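Local coordinates for glucose-permease IIA component (Mycoplasma capricolum, PDB 2GPR), which takes a phosphoryl group from phospho-HPr onto a histidine and passes it to the EIIB domain, driving glucose uptake and phosphorylation, at residues Thr20-Glu25 with Lys30-Gly35; His63-Gln68 with Lys106-Asp111. One frame throughout, in Å; residues are numbered along the deposited sequence.

Contact 1 of 2, residues Thr20-Glu25 with Lys30-Gly35; sequences TLDEVE and KERMLG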
# COMPACT_ATOMS: atom_id res chain seq x y z
N THR A 20 -12.86 0.63 -0.15
CA THR A 20 -12.66 0.87 -1.59
C THR A 20 -12.05 2.22 -1.83
O THR A 20 -11.97 3.03 -0.90
CB THR A 20 -13.97 0.72 -2.42
OG1 THR A 20 -14.99 1.59 -1.94
CG2 THR A 20 -14.47 -0.72 -2.41
N LEU A 21 -11.62 2.43 -3.07
CA LEU A 21 -11.01 3.68 -3.44
C LEU A 21 -12.07 4.77 -3.47
O LEU A 21 -11.84 5.98 -3.31
CB LEU A 21 -10.31 3.62 -4.81
CG LEU A 21 -8.94 2.92 -4.79
CD1 LEU A 21 -8.35 3.00 -6.19
CD2 LEU A 21 -7.97 3.54 -3.77
N ASP A 22 -13.25 4.35 -3.69
CA ASP A 22 -14.31 5.29 -3.74
C ASP A 22 -14.54 5.85 -2.35
O ASP A 22 -15.12 6.91 -2.16
CB ASP A 22 -15.58 4.69 -4.37
CG ASP A 22 -15.28 3.49 -5.25
OD1 ASP A 22 -14.41 2.68 -4.72
OD2 ASP A 22 -15.76 3.36 -6.34
N GLU A 23 -14.05 5.14 -1.34
CA GLU A 23 -14.20 5.63 0.01
C GLU A 23 -13.05 6.53 0.44
O GLU A 23 -12.91 6.85 1.62
CB GLU A 23 -14.38 4.50 1.00
CG GLU A 23 -15.74 3.80 0.84
CD GLU A 23 -15.70 2.32 1.18
OE1 GLU A 23 -15.42 2.09 2.45
OE2 GLU A 23 -15.87 1.42 0.35
N VAL A 24 -12.21 6.93 -0.54
CA VAL A 24 -11.06 7.79 -0.32
C VAL A 24 -11.33 9.21 -0.79
O VAL A 24 -11.78 9.43 -1.91
CB VAL A 24 -9.86 7.24 -1.05
CG1 VAL A 24 -8.67 8.18 -0.87
CG2 VAL A 24 -9.56 5.83 -0.57
N GLU A 25 -11.09 10.16 0.09
CA GLU A 25 -11.38 11.57 -0.14
C GLU A 25 -10.27 12.32 -0.85
O GLU A 25 -9.66 13.21 -0.28
CB GLU A 25 -11.68 12.26 1.20
CG GLU A 25 -10.62 11.88 2.23
CD GLU A 25 -10.93 10.56 2.85
OE1 GLU A 25 -12.16 10.52 3.32
OE2 GLU A 25 -10.19 9.59 2.81
N LYS A 30 -9.55 8.22 -5.49
CA LYS A 30 -10.93 7.81 -5.66
C LYS A 30 -11.33 7.68 -7.10
O LYS A 30 -12.13 6.80 -7.43
CB LYS A 30 -11.89 8.59 -4.81
CG LYS A 30 -13.13 9.00 -5.51
CD LYS A 30 -13.10 10.46 -5.90
CE LYS A 30 -12.72 11.36 -4.73
NZ LYS A 30 -13.04 12.81 -4.88
N GLU A 31 -10.72 8.49 -7.95
CA GLU A 31 -10.99 8.48 -9.38
C GLU A 31 -10.12 7.50 -10.12
O GLU A 31 -10.25 7.33 -11.32
CB GLU A 31 -10.78 9.86 -10.00
CG GLU A 31 -12.04 10.71 -10.03
CD GLU A 31 -11.85 12.14 -9.69
OE1 GLU A 31 -11.51 12.86 -10.75
OE2 GLU A 31 -11.88 12.55 -8.53
N ARG A 32 -9.18 6.90 -9.42
CA ARG A 32 -8.27 5.93 -10.04
C ARG A 32 -7.44 6.51 -11.16
O ARG A 32 -7.17 5.82 -12.12
CB ARG A 32 -9.04 4.77 -10.64
CG ARG A 32 -9.40 3.67 -9.67
CD ARG A 32 -10.86 3.29 -9.83
NE ARG A 32 -11.35 2.39 -8.79
CZ ARG A 32 -12.21 2.68 -7.82
NH1 ARG A 32 -12.72 3.89 -7.61
NH2 ARG A 32 -12.57 1.69 -7.01
N MET A 33 -7.03 7.78 -11.05
CA MET A 33 -6.24 8.46 -12.09
C MET A 33 -4.95 7.74 -12.48
O MET A 33 -4.64 7.58 -13.65
CB MET A 33 -5.97 9.93 -11.71
CG MET A 33 -7.23 10.75 -11.81
SD MET A 33 -7.11 12.36 -11.05
CE MET A 33 -5.30 12.42 -10.97
N LEU A 34 -4.22 7.25 -11.48
CA LEU A 34 -2.95 6.59 -11.69
C LEU A 34 -3.04 5.08 -11.72
O LEU A 34 -2.10 4.38 -12.09
CB LEU A 34 -1.91 7.07 -10.67
CG LEU A 34 -1.27 8.38 -11.08
CD1 LEU A 34 -0.20 8.79 -10.07
CD2 LEU A 34 -0.63 8.22 -12.47
N GLY A 35 -4.19 4.56 -11.31
CA GLY A 35 -4.37 3.14 -11.25
C GLY A 35 -5.51 2.77 -10.36
O GLY A 35 -6.21 3.65 -9.86
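L21 lies against the guanidinium of R32, its CB over one face, offset toward the rim, and 3.7 Å from R32 CZ. Further out, the leucine's CD1 methyl meets the arginine chain, with L21 CD1 to R32 CG also at 3.7 Å. The arginine chain bends at chi2 (133°), which turns its head back toward 20-25. There D22 meets the edge of the guanidinium. R32 NH2 donates to D22 OD1 at 3.1 Å, a nearly straight bond (167°) and part of a salt bridge. The donor arrives on the syn side of the carboxylate but out of its plane, and the two flat groups are turned 64° apart. R32 NH1 makes a weak hydrogen bond to K30 O, within its own segment.

K30 touches with the base of its side chain. K30 CB sits 3.0 Å from both L21 O and V24 O, while K30 CA makes a CH...O contact with L21 O. L21 O also accepts the V24 backbone N, closing a turn. Helix 27-30, which ends at K30, lies in the link between the segments. R32, with positive phi, follows it in a Schellman motif. V24 also packs on F29 of that helix.

The contact holds together the two ends of the connection between strands 16-19 and 36-42. It combines a surface ion pair with a buried leucine. One guanidinium serves both, its edge for the charge of D22 and a face for the apolar L21 CB.

Contact 2 of 2, residues His63-Gln68 with Lys106-Asp111; sequences HAFGIQ and KLVTVD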
# COMPACT_ATOMS: atom_id res chain seq x y z
N HIS A 63 6.40 8.70 3.26
CA HIS A 63 4.95 8.57 3.32
C HIS A 63 4.37 7.65 2.25
O HIS A 63 3.16 7.38 2.25
CB HIS A 63 4.29 9.96 3.17
CG HIS A 63 4.59 10.50 1.80
ND1 HIS A 63 5.89 10.73 1.37
CD2 HIS A 63 3.76 10.77 0.75
CE1 HIS A 63 5.83 11.16 0.09
NE2 HIS A 63 4.56 11.21 -0.30
N ALA A 64 5.23 7.23 1.30
CA ALA A 64 4.76 6.41 0.22
C ALA A 64 5.82 5.39 -0.23
O ALA A 64 6.98 5.70 -0.29
CB ALA A 64 4.30 7.33 -0.89
N PHE A 65 5.44 4.13 -0.51
CA PHE A 65 6.43 3.16 -0.85
C PHE A 65 6.05 2.47 -2.12
O PHE A 65 4.99 1.92 -2.17
CB PHE A 65 6.53 2.15 0.30
CG PHE A 65 6.99 2.82 1.57
CD1 PHE A 65 8.36 3.00 1.79
CD2 PHE A 65 6.10 3.42 2.46
CE1 PHE A 65 8.83 3.68 2.92
CE2 PHE A 65 6.56 4.08 3.60
CZ PHE A 65 7.93 4.21 3.85
N GLY A 66 6.95 2.46 -3.10
CA GLY A 66 6.73 1.82 -4.38
C GLY A 66 7.52 0.51 -4.53
O GLY A 66 8.75 0.45 -4.38
N ILE A 67 6.79 -0.56 -4.83
CA ILE A 67 7.41 -1.86 -4.93
C ILE A 67 7.16 -2.41 -6.27
O ILE A 67 6.06 -2.36 -6.81
CB ILE A 67 6.99 -2.84 -3.79
CG1 ILE A 67 7.50 -2.35 -2.41
CG2 ILE A 67 7.54 -4.24 -4.08
CD1 ILE A 67 6.55 -2.56 -1.24
N GLN A 68 8.21 -2.89 -6.86
CA GLN A 68 8.12 -3.45 -8.16
C GLN A 68 8.52 -4.91 -8.05
O GLN A 68 9.59 -5.23 -7.55
CB GLN A 68 8.95 -2.59 -9.18
CG GLN A 68 9.19 -3.14 -10.61
CD GLN A 68 10.53 -2.64 -11.19
OE1 GLN A 68 11.61 -3.26 -10.97
NE2 GLN A 68 10.48 -1.49 -11.88
N LYS A 106 8.65 -4.92 7.35
CA LYS A 106 8.17 -3.68 7.83
C LYS A 106 8.69 -2.57 6.96
O LYS A 106 9.88 -2.56 6.64
CB LYS A 106 8.57 -3.48 9.26
CG LYS A 106 7.74 -2.41 9.92
CD LYS A 106 7.91 -2.36 11.43
CE LYS A 106 9.31 -2.70 11.87
NZ LYS A 106 9.38 -2.99 13.33
N LEU A 107 7.86 -1.60 6.58
CA LEU A 107 8.43 -0.52 5.80
C LEU A 107 8.74 0.65 6.70
O LEU A 107 9.87 1.16 6.76
CB LEU A 107 7.54 -0.12 4.64
CG LEU A 107 7.26 -1.32 3.78
CD1 LEU A 107 6.21 -0.99 2.74
CD2 LEU A 107 8.56 -1.83 3.14
N VAL A 108 7.72 1.02 7.45
CA VAL A 108 7.85 2.15 8.31
C VAL A 108 6.88 2.09 9.52
O VAL A 108 5.95 1.28 9.58
CB VAL A 108 7.60 3.39 7.47
CG1 VAL A 108 6.19 3.26 6.98
CG2 VAL A 108 7.79 4.71 8.22
N THR A 109 7.13 2.98 10.47
CA THR A 109 6.27 3.11 11.59
C THR A 109 5.74 4.53 11.64
O THR A 109 6.50 5.51 11.61
CB THR A 109 6.93 2.64 12.91
OG1 THR A 109 7.66 1.45 12.66
CG2 THR A 109 5.87 2.44 14.02
N VAL A 110 4.41 4.65 11.61
CA VAL A 110 3.78 5.97 11.60
C VAL A 110 3.10 6.42 12.88
O VAL A 110 2.23 5.74 13.41
CB VAL A 110 2.77 6.09 10.49
CG1 VAL A 110 2.26 7.52 10.44
CG2 VAL A 110 3.42 5.72 9.18
N ASP A 111 3.40 7.62 13.31
CA ASP A 111 2.69 8.12 14.45
C ASP A 111 1.33 8.50 13.99
O ASP A 111 1.05 9.70 13.85
CB ASP A 111 3.36 9.31 15.10
CG ASP A 111 2.77 9.68 16.42
OD1 ASP A 111 1.49 9.53 16.54
OD2 ASP A 111 3.40 10.26 17.26
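F65, L107 and V108 bury most of the surface here, with F65 contributing the largest share. L107 CB stands over the centre of the F65 ring, a CH-pi contact 4.1 Å from the centroid and 3° off the ring normal. The rest of the leucine runs past the phenylalanine in the opposite direction, bringing L107 CD1 to 4.0 Å from F65 CB. CG of F65 is anti to the carbonyl carbon; chi1 (-63°) sends the ring toward 106-111, and chi2 (-85°) sets how its face is turned.

V108 meets the outer part of the same ring obliquely. Its CG1 approaches F65 CE2 to 3.5 Å, and V108 CB is 3.7 Å from F65 CZ. The two side chains cross at about a right angle. I67 adds a smaller contact through I67 CD1, 4.3 Å from L107 CD1. All four residues are buried, and no hydrogen bond crosses between the segments.

Neighbours L107 and V108 can both point at strand 64-68 because the chain has a classic beta bulge here, opposite F47. The two strands run nearly antiparallel, but their axes stay 8.8 Å apart and they belong to different sheets. This is face-to-face packing of two sheets through apolar side chains, as in the antiparallel beta-sandwich of IIA-Glc domains. Strand 64-68 lies between 53-57 and 74-78 in the large sheet; L55 also touches F65, and L77 touches L107. Strand 106-110 is the middle of a small sheet, between 46-48 and 91-93. F91 and S93 pack on V108, and D111 caps helix 112-118.

Contacts 1 and 2 lie on opposite sides of the chain's centre, with their centres 19 Å apart. Their nearest atoms are about 10 Å apart, so they do not touch. They follow in series along the chain: contact 1 joins the two ends of a local strand-to-strand connection, while contact 2 packs two sheets together. What they share is proximity to H78, probably the histidine that carries the phosphoryl group, unmodified here. The side chains of V24 in contact 1 and F65 in contact 2 are each about 8 Å from that of H78. Segment 63-68 also carries H63, probably important for phospho-donor activity and, with H78, probably a ligand of the zinc ion shared with glycerol kinase.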